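Local coordinates for GTP-binding protein (Pyrococcus horikoshii, PDB 1WXQ), which is of unknown function but probably binds GTP, as expected of an Obg-type GTPase that also carries a TGS domain, at residues V322-D327 with R352-K357; Y43-H48 with G304-I309; K148-F153 with T196-D201; Y143-K148 with A169-G174. All blocks are in the same frame, centred on the assembly; numbering follows the deposited sequence.

Contacts 1 and 2 lie on the two sheets of the chain, and contacts 3 and 4 lie among its helices. Contacts 1, 2 and 3 are buried, contact 4 only partly so. Contact 2 is nearest the centre of the chain (about 12 Å between centres) and contact 3 farthest (about 31 Å). Helix 305-316 is followed by strand 319-325, and contacts 1 and 2 touch where Tyr323 meets His48. Contacts 3 and 4 share Lys148, and Gln200 joins them through the hydroxyl of Tyr143. Contact 1 is purely aliphatic, contact 3 pairs two tryptophans, and contact 4 mixes aliphatic groups with an imidazole. Only contact 2 has a hydrogen bond across its segments, to a strand backbone.

Contact 1 of 4, residues V322-D327 with R352-K357; sequences VYPVHD and RDLAFK
Leu354 reaches from helix 352-357 to the strand and touches Val322 and Pro324. It carries most of the contact. Its CG is anti to the backbone N (chi1 169°), which sends the side chain toward the strand. At the next bond CD2 continues away from CA, while CD1 folds back beside it (chi2 66°). CD2 is therefore the leading methyl. It comes in between the two strand residues, 3.6 Å from CG1 of Val322 and 3.8 Å from CB of Pro324. CD1 takes a lesser share and lies 3.9 Å from CG1 of Val322.

Val322 offers one branch only. Its CG1 meets both methyls of Leu354, the two side chains crossing obliquely. Pro324 answers with its CB, so the leucine methyl comes to the root of the pyrrolidine ring and not over the ring as a whole. No hydrogen bond joins the two segments. The grip is aliphatic contact alone.

Val322 and Pro324 are two residues apart on the strand and point to the same side, toward the helix. Tyr323 between them points away, and its ring meets that of His48 behind the sheet. Phe343 and Ile392, on the strands that flank 319-325, also touch Leu354 and extend its hydrophobic seat. Here a helix lies on one face of a four-stranded mixed sheet ordered 343-346, 319-325, 388-394, 366-371. This is consistent with the beta-grasp fold of TGS domains, relatives of ubiquitin.

Contact 2 of 4, residues Y43-H48 with G304-I309; sequences YAITDH and GVQEVI
Strand 43-47, through Tyr43 and Ile45, crosses helix 305-309 almost at a right angle (89°). The short axes approach to 8.5 Å. The nearest CA atoms are those of Ile45 and Gln306, 7.9 Å apart. Gly304 is the N-cap residue of the helix.

Gln306 has the largest share of the contact. Its CG is anti to the backbone N, and the chain then bends at the next bond (chi2 59°). The bend brings the amide to the strand. NE2 donates a hydrogen bond to the backbone O of Tyr43 at 3.3 Å. The N-H points nearly straight at the oxygen (160°), and the oxygen lies in the amide plane. On the acceptor side NE2 sits above the carbonyl plane, off the lone pairs. The Ile45 and Gln306 side chains cross at about a right angle. CD1 of Ile45 is 3.5 Å from CD of Gln306, and its CG1 is 3.6 Å from NE2. Ile309 CG2 also comes to Tyr43 O, at 3.6 Å.

Ala44 and Thr46 bond through their backbones to strand 68-77 of the G-domain sheet. Tyr43 O turns to the helix side instead. Asn310 adds weak hydrogen bonds to Ile45 N and to Gln306 NE2. The contact is consistent with a buried amide satisfying one strand carbonyl, Tyr43 O, while Ile45 covers that amide with hydrocarbon.

Contact 3 of 4, residues K148-F153 with T196-D201; sequences KGWDKF and TKWSQD
Trp150 and Trp198 meet through their six-membered rings and account for most of the buried surface. The ring centroids are 5.4 Å apart and the planes are inclined at 31°. The pair is oblique, neither a stack nor an edge-to-face contact. The closest atoms are CZ2 of Trp150 and CE3 of Trp198, at 3.8 Å. CH2 of Trp150 follows, 4.0 Å from the same CE3. Nearer the backbone of Trp198, CB lies 4.0 Å from CZ2 of Trp150 and 4.1 Å from its NE1. The NE1, CZ2 and CH2 atoms of Trp150 thus run from CB of Trp198 to its six-membered ring.

Both side chains point toward each other from their backbones. In Trp150, CG is anti to the backbone N (chi1 175°), which carries the indole toward Trp198.

The two segments belong to a helical region between strands 104-110 and 217-222, which pair in parallel in the G-domain sheet. The contact joins the turn after helix 127-147 to the start of helix 200-214, where Ser199 is the N-cap.

Phe153 covers one face of Trp150, its CD2 lying toward the rim of that ring. With an alanine in place of Trp150, Phe153 and Trp198 would probably lose the ring that lies between them, and a gap would open beside the Trp198 benzo ring. Trp198 has other holds. Its NE1 is hydrogen-bonded to Pro192 O, and Phe206 meets its ring edge-to-face. Leu203 of helix 200-214 touches both tryptophans.

Contact 4 of 4, residues Y143-K148 with A169-G174; sequences YGILSK and AEHLSG
His171 reaches over to Ile145 at the end of helix 143-147. From its CA, CB points toward that helix. CG is anti to the backbone N (chi1 -163°), and the ring is carried out to the last turn. CD2 comes first, 4.2 Å from CG2 of Ile145. Farther out, NE2 is 3.8 Å from the same methyl. At the tip, CE1 lies 3.2 Å from the backbone O of Ile145, with NE2 a little farther off. ND1, on the other branch, packs loosely against CE1 of Phe153. The Ile145 methyl makes an off-centre CH-pi contact, 29° from the ring normal. No hydrogen bond is made across the segments.

The contact packs the C-terminal turns of two helices, 127-147 and 164-171, in the helical region of the Obg-type G domain. Helix 151-154 lies between them in the chain.

A serine in place of His171 would probably leave the Ile145 methyl and carbonyl without the ring against them and open a gap beside Ile145.

Leu172, just past its helix, covers the more buried side. Its CD1 touches CD2 of Leu146, the side chains crossing at about a right angle. Its CD2 turns to CG2 of Ile145, at 4.1 Å. Leu203 and Phe206 of helix 200-214 also touch Leu146. Beyond Leu172, Ser173 OG donates a hydrogen bond back to Ala169 O, at 2.7 Å.

Contact 1 of 4, residues V322-D327 with R352-K357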
# COMPACT_ATOMS: atom_id res chain seq x y z
N VAL A 322 -9.01 8.25 -10.02
CA VAL A 322 -9.62 8.45 -11.34
C VAL A 322 -11.14 8.38 -11.21
O VAL A 322 -11.67 7.50 -10.53
CB VAL A 322 -9.11 7.37 -12.33
CG1 VAL A 322 -9.92 7.39 -13.62
CG2 VAL A 322 -7.64 7.59 -12.62
N TYR A 323 -11.84 9.29 -11.86
CA TYR A 323 -13.31 9.35 -11.77
C TYR A 323 -14.05 9.19 -13.08
O TYR A 323 -13.90 10.02 -13.98
CB TYR A 323 -13.76 10.68 -11.16
CG TYR A 323 -13.21 10.98 -9.78
CD1 TYR A 323 -11.88 11.35 -9.60
CD2 TYR A 323 -14.04 10.95 -8.67
CE1 TYR A 323 -11.40 11.69 -8.33
CE2 TYR A 323 -13.57 11.29 -7.40
CZ TYR A 323 -12.25 11.66 -7.24
OH TYR A 323 -11.81 12.03 -5.99
N PRO A 324 -14.87 8.13 -13.21
CA PRO A 324 -15.65 7.87 -14.42
C PRO A 324 -17.02 8.54 -14.35
O PRO A 324 -17.72 8.44 -13.34
CB PRO A 324 -15.78 6.36 -14.42
CG PRO A 324 -15.96 6.08 -12.98
CD PRO A 324 -14.89 6.95 -12.33
N VAL A 325 -17.38 9.22 -15.43
CA VAL A 325 -18.65 9.92 -15.51
C VAL A 325 -19.48 9.42 -16.69
O VAL A 325 -19.02 8.59 -17.49
CB VAL A 325 -18.44 11.45 -15.68
CG1 VAL A 325 -17.82 12.03 -14.42
CG2 VAL A 325 -17.55 11.71 -16.89
N HIS A 326 -20.70 9.94 -16.80
CA HIS A 326 -21.61 9.58 -17.88
C HIS A 326 -21.64 10.79 -18.81
O HIS A 326 -21.79 10.67 -20.02
CB HIS A 326 -22.95 9.12 -17.29
CG HIS A 326 -23.88 8.51 -18.30
ND1 HIS A 326 -25.21 8.26 -18.03
CD2 HIS A 326 -23.67 8.06 -19.56
CE1 HIS A 326 -25.77 7.69 -19.08
NE2 HIS A 326 -24.86 7.56 -20.02
N ASP A 327 -21.44 11.96 -18.17
CA ASP A 327 -21.50 13.17 -18.96
C ASP A 327 -20.37 14.17 -18.59
O ASP A 327 -20.34 14.70 -17.48
CB ASP A 327 -22.84 13.87 -18.64
CG ASP A 327 -23.12 15.11 -19.48
OD1 ASP A 327 -22.34 16.09 -19.39
OD2 ASP A 327 -24.13 15.11 -20.22
N ARG A 352 -9.86 1.91 -20.78
CA ARG A 352 -10.53 0.63 -20.88
C ARG A 352 -10.37 -0.14 -19.58
O ARG A 352 -11.25 -0.86 -19.14
CB ARG A 352 -9.92 -0.15 -22.03
CG ARG A 352 -10.52 -1.55 -22.15
CD ARG A 352 -9.74 -2.44 -23.13
NE ARG A 352 -9.77 -1.85 -24.47
CZ ARG A 352 -10.70 -2.31 -25.33
NH1 ARG A 352 -11.55 -3.24 -24.95
NH2 ARG A 352 -10.76 -1.82 -26.57
N ASP A 353 -9.22 0.03 -18.92
CA ASP A 353 -8.98 -0.62 -17.63
C ASP A 353 -9.94 -0.02 -16.63
O ASP A 353 -10.44 -0.70 -15.75
CB ASP A 353 -7.54 -0.40 -17.13
CG ASP A 353 -6.51 -1.17 -17.94
OD1 ASP A 353 -6.73 -2.36 -18.21
OD2 ASP A 353 -5.45 -0.60 -18.29
N LEU A 354 -10.20 1.28 -16.75
CA LEU A 354 -11.12 1.94 -15.84
C LEU A 354 -12.54 1.42 -16.08
O LEU A 354 -13.36 1.40 -15.16
CB LEU A 354 -11.08 3.46 -16.03
CG LEU A 354 -12.20 4.19 -15.30
CD1 LEU A 354 -12.00 4.04 -13.78
CD2 LEU A 354 -12.23 5.66 -15.73
N ALA A 355 -12.82 0.98 -17.30
CA ALA A 355 -14.13 0.43 -17.65
C ALA A 355 -14.38 -0.88 -16.89
O ALA A 355 -15.46 -1.10 -16.34
CB ALA A 355 -14.23 0.17 -19.16
N PHE A 356 -13.37 -1.75 -16.84
CA PHE A 356 -13.51 -3.02 -16.15
C PHE A 356 -13.73 -2.88 -14.65
O PHE A 356 -14.46 -3.67 -14.05
CB PHE A 356 -12.32 -3.94 -16.44
CG PHE A 356 -12.43 -4.65 -17.76
CD1 PHE A 356 -13.34 -5.68 -17.95
CD2 PHE A 356 -11.63 -4.27 -18.84
CE1 PHE A 356 -13.46 -6.32 -19.18
CE2 PHE A 356 -11.74 -4.91 -20.08
CZ PHE A 356 -12.66 -5.94 -20.25
N LYS A 357 -13.11 -1.88 -14.05
CA LYS A 357 -13.32 -1.67 -12.62
C LYS A 357 -14.81 -1.48 -12.37
O LYS A 357 -15.33 -1.97 -11.38
CB LYS A 357 -12.55 -0.44 -12.12
CG LYS A 357 -11.11 -0.73 -11.78
CD LYS A 357 -10.99 -1.93 -10.85
CE LYS A 357 -9.56 -2.08 -10.35
NZ LYS A 357 -9.11 -0.84 -9.63

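Contact 2 of 4, residues Y43-H48 with G304-I309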
# COMPACT_ATOMS: atom_id res chain seq x y z
N TYR A 43 -8.24 5.66 5.26
CA TYR A 43 -8.64 6.49 4.13
C TYR A 43 -7.42 7.09 3.43
O TYR A 43 -6.35 7.26 4.00
CB TYR A 43 -9.54 7.61 4.65
CG TYR A 43 -10.95 7.15 4.73
CD1 TYR A 43 -11.63 6.80 3.57
CD2 TYR A 43 -11.61 7.12 5.96
CE1 TYR A 43 -12.97 6.42 3.63
CE2 TYR A 43 -12.95 6.76 6.02
CZ TYR A 43 -13.63 6.41 4.86
OH TYR A 43 -14.95 6.02 4.93
N ALA A 44 -7.59 7.36 2.12
CA ALA A 44 -6.50 7.97 1.36
C ALA A 44 -6.83 9.40 0.95
O ALA A 44 -7.63 9.66 0.06
CB ALA A 44 -6.24 7.11 0.12
N ILE A 45 -6.21 10.35 1.67
CA ILE A 45 -6.55 11.76 1.45
C ILE A 45 -5.55 12.46 0.53
O ILE A 45 -4.36 12.54 0.80
CB ILE A 45 -6.57 12.44 2.82
CG1 ILE A 45 -7.43 11.63 3.79
CG2 ILE A 45 -7.19 13.84 2.70
CD1 ILE A 45 -7.34 12.15 5.23
N THR A 46 -6.13 13.00 -0.53
CA THR A 46 -5.40 13.81 -1.49
C THR A 46 -6.40 14.83 -2.04
O THR A 46 -7.56 14.83 -1.66
CB THR A 46 -4.83 12.92 -2.62
OG1 THR A 46 -4.00 13.70 -3.49
CG2 THR A 46 -5.96 12.28 -3.41
N ASP A 47 -5.95 15.72 -2.91
CA ASP A 47 -6.84 16.74 -3.44
C ASP A 47 -7.99 16.18 -4.27
O ASP A 47 -7.76 15.54 -5.29
CB ASP A 47 -6.07 17.75 -4.30
CG ASP A 47 -5.25 18.72 -3.47
OD1 ASP A 47 -5.70 19.10 -2.36
OD2 ASP A 47 -4.15 19.11 -3.93
N HIS A 48 -9.22 16.42 -3.82
CA HIS A 48 -10.39 15.96 -4.57
C HIS A 48 -10.48 16.85 -5.81
O HIS A 48 -10.32 18.07 -5.72
CB HIS A 48 -11.67 16.11 -3.74
CG HIS A 48 -12.91 15.70 -4.48
ND1 HIS A 48 -13.30 16.28 -5.67
CD2 HIS A 48 -13.83 14.74 -4.21
CE1 HIS A 48 -14.40 15.69 -6.10
NE2 HIS A 48 -14.74 14.75 -5.24
N GLY A 304 2.11 12.11 11.30
CA GLY A 304 2.86 11.18 10.47
C GLY A 304 2.07 9.99 9.99
O GLY A 304 2.42 9.37 8.97
N VAL A 305 1.01 9.64 10.72
CA VAL A 305 0.20 8.50 10.35
C VAL A 305 -0.39 8.65 8.96
O VAL A 305 -0.22 7.78 8.10
CB VAL A 305 -0.94 8.28 11.34
CG1 VAL A 305 -1.84 7.16 10.85
CG2 VAL A 305 -0.35 7.94 12.72
N GLN A 306 -1.05 9.77 8.72
CA GLN A 306 -1.67 10.00 7.42
C GLN A 306 -0.66 9.96 6.27
O GLN A 306 -0.98 9.49 5.17
CB GLN A 306 -2.41 11.33 7.40
CG GLN A 306 -3.34 11.50 6.21
CD GLN A 306 -4.41 10.42 6.15
OE1 GLN A 306 -5.11 10.16 7.13
NE2 GLN A 306 -4.54 9.79 4.99
N GLU A 307 0.53 10.48 6.54
CA GLU A 307 1.62 10.53 5.57
C GLU A 307 2.02 9.11 5.13
O GLU A 307 2.17 8.82 3.95
CB GLU A 307 2.83 11.23 6.21
CG GLU A 307 3.84 11.81 5.24
CD GLU A 307 5.06 12.37 5.97
OE1 GLU A 307 4.87 12.99 7.05
OE2 GLU A 307 6.20 12.21 5.46
N VAL A 308 2.17 8.23 6.11
CA VAL A 308 2.53 6.86 5.82
C VAL A 308 1.51 6.20 4.88
O VAL A 308 1.90 5.59 3.89
CB VAL A 308 2.64 6.03 7.11
CG1 VAL A 308 2.82 4.56 6.76
CG2 VAL A 308 3.81 6.53 7.95
N ILE A 309 0.23 6.36 5.19
CA ILE A 309 -0.82 5.76 4.36
C ILE A 309 -0.86 6.32 2.94
O ILE A 309 -1.09 5.58 1.98
CB ILE A 309 -2.20 5.90 5.04
CG1 ILE A 309 -2.20 5.10 6.35
CG2 ILE A 309 -3.30 5.44 4.10
CD1 ILE A 309 -3.43 5.28 7.21

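Contact 3 of 4, residues K148-F153 with T196-D201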
# COMPACT_ATOMS: atom_id res chain seq x y z
N LYS A 148 10.13 -26.35 -0.73
CA LYS A 148 9.49 -27.60 -0.30
C LYS A 148 8.73 -28.23 -1.47
O LYS A 148 7.79 -27.63 -2.01
CB LYS A 148 8.50 -27.35 0.84
CG LYS A 148 9.13 -26.93 2.14
CD LYS A 148 8.09 -26.56 3.18
CE LYS A 148 8.72 -25.67 4.24
NZ LYS A 148 7.77 -25.32 5.32
N GLY A 149 9.12 -29.44 -1.85
CA GLY A 149 8.44 -30.11 -2.94
C GLY A 149 9.16 -29.87 -4.24
O GLY A 149 9.00 -30.61 -5.20
N TRP A 150 9.96 -28.81 -4.30
CA TRP A 150 10.38 -28.11 -5.51
C TRP A 150 10.99 -29.05 -6.57
O TRP A 150 11.27 -28.66 -7.70
CB TRP A 150 11.40 -27.04 -5.12
CG TRP A 150 11.95 -26.40 -6.33
CD1 TRP A 150 13.16 -26.74 -7.00
CD2 TRP A 150 11.32 -25.37 -7.13
NE1 TRP A 150 13.33 -26.03 -8.15
CE2 TRP A 150 12.15 -25.13 -8.25
CE3 TRP A 150 10.13 -24.66 -7.00
CZ2 TRP A 150 11.78 -24.20 -9.20
CZ3 TRP A 150 9.76 -23.72 -7.95
CH2 TRP A 150 10.59 -23.49 -9.06
N ASP A 151 11.21 -30.35 -6.21
CA ASP A 151 11.79 -31.23 -7.20
C ASP A 151 10.66 -31.82 -8.04
O ASP A 151 10.74 -31.95 -9.25
CB ASP A 151 12.52 -32.34 -6.45
CG ASP A 151 13.93 -32.51 -7.00
OD1 ASP A 151 14.06 -33.13 -8.06
OD2 ASP A 151 14.88 -32.09 -6.35
N LYS A 152 9.59 -32.20 -7.33
CA LYS A 152 8.33 -32.70 -7.89
C LYS A 152 7.43 -31.52 -8.19
O LYS A 152 6.22 -31.50 -7.92
CB LYS A 152 7.62 -33.61 -6.89
CG LYS A 152 8.29 -34.97 -6.77
CD LYS A 152 7.54 -35.84 -5.79
CE LYS A 152 8.20 -37.18 -5.55
NZ LYS A 152 7.40 -37.90 -4.57
N PHE A 153 8.10 -30.47 -8.66
CA PHE A 153 7.41 -29.43 -9.36
C PHE A 153 8.16 -29.12 -10.66
O PHE A 153 7.56 -28.95 -11.71
CB PHE A 153 7.35 -28.22 -8.44
CG PHE A 153 6.86 -27.03 -9.21
CD1 PHE A 153 5.53 -26.67 -9.12
CD2 PHE A 153 7.77 -26.24 -9.87
CE1 PHE A 153 5.11 -25.47 -9.70
CE2 PHE A 153 7.34 -25.04 -10.45
CZ PHE A 153 6.01 -24.65 -10.37
N THR A 196 14.00 -27.37 -13.41
CA THR A 196 14.98 -28.36 -12.95
C THR A 196 16.40 -27.79 -12.89
O THR A 196 17.28 -28.37 -12.24
CB THR A 196 15.02 -29.61 -13.86
OG1 THR A 196 15.61 -29.27 -15.13
CG2 THR A 196 13.61 -30.17 -14.06
N LYS A 197 16.63 -26.69 -13.59
CA LYS A 197 17.95 -26.05 -13.60
C LYS A 197 18.11 -25.06 -12.42
O LYS A 197 19.22 -24.67 -12.09
CB LYS A 197 18.17 -25.30 -14.92
CG LYS A 197 18.38 -26.24 -16.09
CD LYS A 197 18.72 -27.66 -15.68
CE LYS A 197 18.40 -28.63 -16.82
NZ LYS A 197 19.52 -28.79 -17.80
N TRP A 198 16.99 -24.68 -11.80
CA TRP A 198 17.01 -23.75 -10.66
C TRP A 198 17.71 -24.32 -9.44
O TRP A 198 17.46 -25.46 -9.05
CB TRP A 198 15.57 -23.37 -10.26
CG TRP A 198 14.90 -22.38 -11.19
CD1 TRP A 198 15.00 -22.35 -12.55
CD2 TRP A 198 14.00 -21.32 -10.82
NE1 TRP A 198 14.22 -21.34 -13.05
CE2 TRP A 198 13.60 -20.69 -12.02
CE3 TRP A 198 13.50 -20.85 -9.60
CZ2 TRP A 198 12.70 -19.60 -12.03
CZ3 TRP A 198 12.61 -19.77 -9.61
CH2 TRP A 198 12.23 -19.16 -10.82
N SER A 199 18.58 -23.51 -8.82
CA SER A 199 19.30 -23.91 -7.62
C SER A 199 18.65 -23.29 -6.38
O SER A 199 17.76 -22.46 -6.50
CB SER A 199 20.77 -23.47 -7.69
OG SER A 199 20.92 -22.10 -7.35
N GLN A 200 19.07 -23.71 -5.19
CA GLN A 200 18.50 -23.16 -3.96
C GLN A 200 18.77 -21.67 -3.91
O GLN A 200 17.93 -20.90 -3.47
CB GLN A 200 19.09 -23.85 -2.74
CG GLN A 200 18.62 -25.27 -2.62
CD GLN A 200 17.10 -25.36 -2.54
OE1 GLN A 200 16.45 -24.44 -2.05
NE2 GLN A 200 16.54 -26.46 -3.04
N ASP A 201 19.96 -21.28 -4.36
CA ASP A 201 20.33 -19.87 -4.38
C ASP A 201 19.36 -19.12 -5.24
O ASP A 201 18.98 -17.99 -4.91
CB ASP A 201 21.75 -19.69 -4.92
CG ASP A 201 22.81 -20.12 -3.92
OD1 ASP A 201 23.14 -19.33 -3.00
OD2 ASP A 201 23.29 -21.26 -4.06

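Contact 4 of 4, residues Y143-K148 with A169-G174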
# COMPACT_ATOMS: atom_id res chain seq x y z
N TYR A 143 10.06 -18.51 0.26
CA TYR A 143 11.04 -19.48 -0.20
C TYR A 143 10.63 -20.91 0.18
O TYR A 143 10.78 -21.85 -0.59
CB TYR A 143 12.38 -19.13 0.44
CG TYR A 143 13.29 -20.31 0.42
CD1 TYR A 143 13.92 -20.68 -0.77
CD2 TYR A 143 13.56 -21.01 1.59
CE1 TYR A 143 14.83 -21.73 -0.77
CE2 TYR A 143 14.47 -22.06 1.59
CZ TYR A 143 15.10 -22.42 0.41
OH TYR A 143 16.03 -23.44 0.40
N GLY A 144 10.16 -21.14 1.39
CA GLY A 144 9.82 -22.48 1.79
C GLY A 144 8.69 -23.03 0.93
O GLY A 144 8.68 -24.21 0.61
N ILE A 145 7.73 -22.18 0.56
CA ILE A 145 6.62 -22.65 -0.26
C ILE A 145 7.11 -23.14 -1.62
O ILE A 145 6.60 -24.12 -2.14
CB ILE A 145 5.56 -21.56 -0.43
CG1 ILE A 145 4.95 -21.23 0.93
CG2 ILE A 145 4.48 -22.04 -1.39
CD1 ILE A 145 3.83 -20.19 0.87
N LEU A 146 8.12 -22.47 -2.17
CA LEU A 146 8.70 -22.86 -3.46
C LEU A 146 9.64 -24.06 -3.33
O LEU A 146 9.54 -25.03 -4.07
CB LEU A 146 9.50 -21.69 -4.04
CG LEU A 146 8.70 -20.45 -4.44
CD1 LEU A 146 9.61 -19.26 -4.53
CD2 LEU A 146 7.98 -20.71 -5.76
N SER A 147 10.56 -23.96 -2.37
CA SER A 147 11.58 -24.97 -2.11
C SER A 147 11.01 -26.34 -1.72
O SER A 147 11.38 -27.36 -2.30
CB SER A 147 12.51 -24.44 -1.02
OG SER A 147 13.81 -24.97 -1.16
N LYS A 148 10.13 -26.35 -0.73
CA LYS A 148 9.49 -27.60 -0.30
C LYS A 148 8.73 -28.23 -1.47
O LYS A 148 7.79 -27.63 -2.01
CB LYS A 148 8.50 -27.35 0.84
CG LYS A 148 9.13 -26.93 2.14
CD LYS A 148 8.09 -26.56 3.18
CE LYS A 148 8.72 -25.67 4.24
NZ LYS A 148 7.77 -25.32 5.32
N ALA A 169 3.23 -19.00 -10.50
CA ALA A 169 2.14 -18.07 -10.20
C ALA A 169 0.98 -18.77 -9.52
O ALA A 169 0.44 -18.25 -8.53
CB ALA A 169 1.67 -17.40 -11.47
N GLU A 170 0.57 -19.92 -10.04
CA GLU A 170 -0.54 -20.63 -9.40
C GLU A 170 -0.10 -21.07 -8.02
O GLU A 170 -0.83 -20.91 -7.04
CB GLU A 170 -0.96 -21.88 -10.18
CG GLU A 170 -1.76 -22.87 -9.30
CD GLU A 170 -2.12 -24.17 -10.00
OE1 GLU A 170 -1.28 -24.69 -10.77
OE2 GLU A 170 -3.25 -24.67 -9.75
N HIS A 171 1.09 -21.64 -7.95
CA HIS A 171 1.61 -22.13 -6.69
C HIS A 171 1.70 -21.05 -5.63
O HIS A 171 1.54 -21.35 -4.46
CB HIS A 171 2.98 -22.78 -6.89
CG HIS A 171 3.40 -23.66 -5.76
ND1 HIS A 171 4.64 -24.26 -5.69
CD2 HIS A 171 2.75 -24.01 -4.62
CE1 HIS A 171 4.74 -24.94 -4.57
NE2 HIS A 171 3.61 -24.81 -3.90
N LEU A 172 1.94 -19.80 -6.02
CA LEU A 172 2.01 -18.73 -5.03
C LEU A 172 0.82 -17.77 -5.18
O LEU A 172 0.80 -16.69 -4.59
CB LEU A 172 3.36 -17.99 -5.13
CG LEU A 172 4.59 -18.71 -4.56
CD1 LEU A 172 5.80 -18.32 -5.38
CD2 LEU A 172 4.80 -18.37 -3.08
N SER A 173 -0.18 -18.19 -5.95
CA SER A 173 -1.39 -17.39 -6.15
C SER A 173 -2.00 -16.98 -4.82
O SER A 173 -2.65 -15.94 -4.72
CB SER A 173 -2.46 -18.17 -6.95
OG SER A 173 -2.25 -18.07 -8.34
N GLY A 174 -1.77 -17.80 -3.79
CA GLY A 174 -2.32 -17.51 -2.48
C GLY A 174 -1.80 -16.27 -1.77
O GLY A 174 -2.37 -15.83 -0.77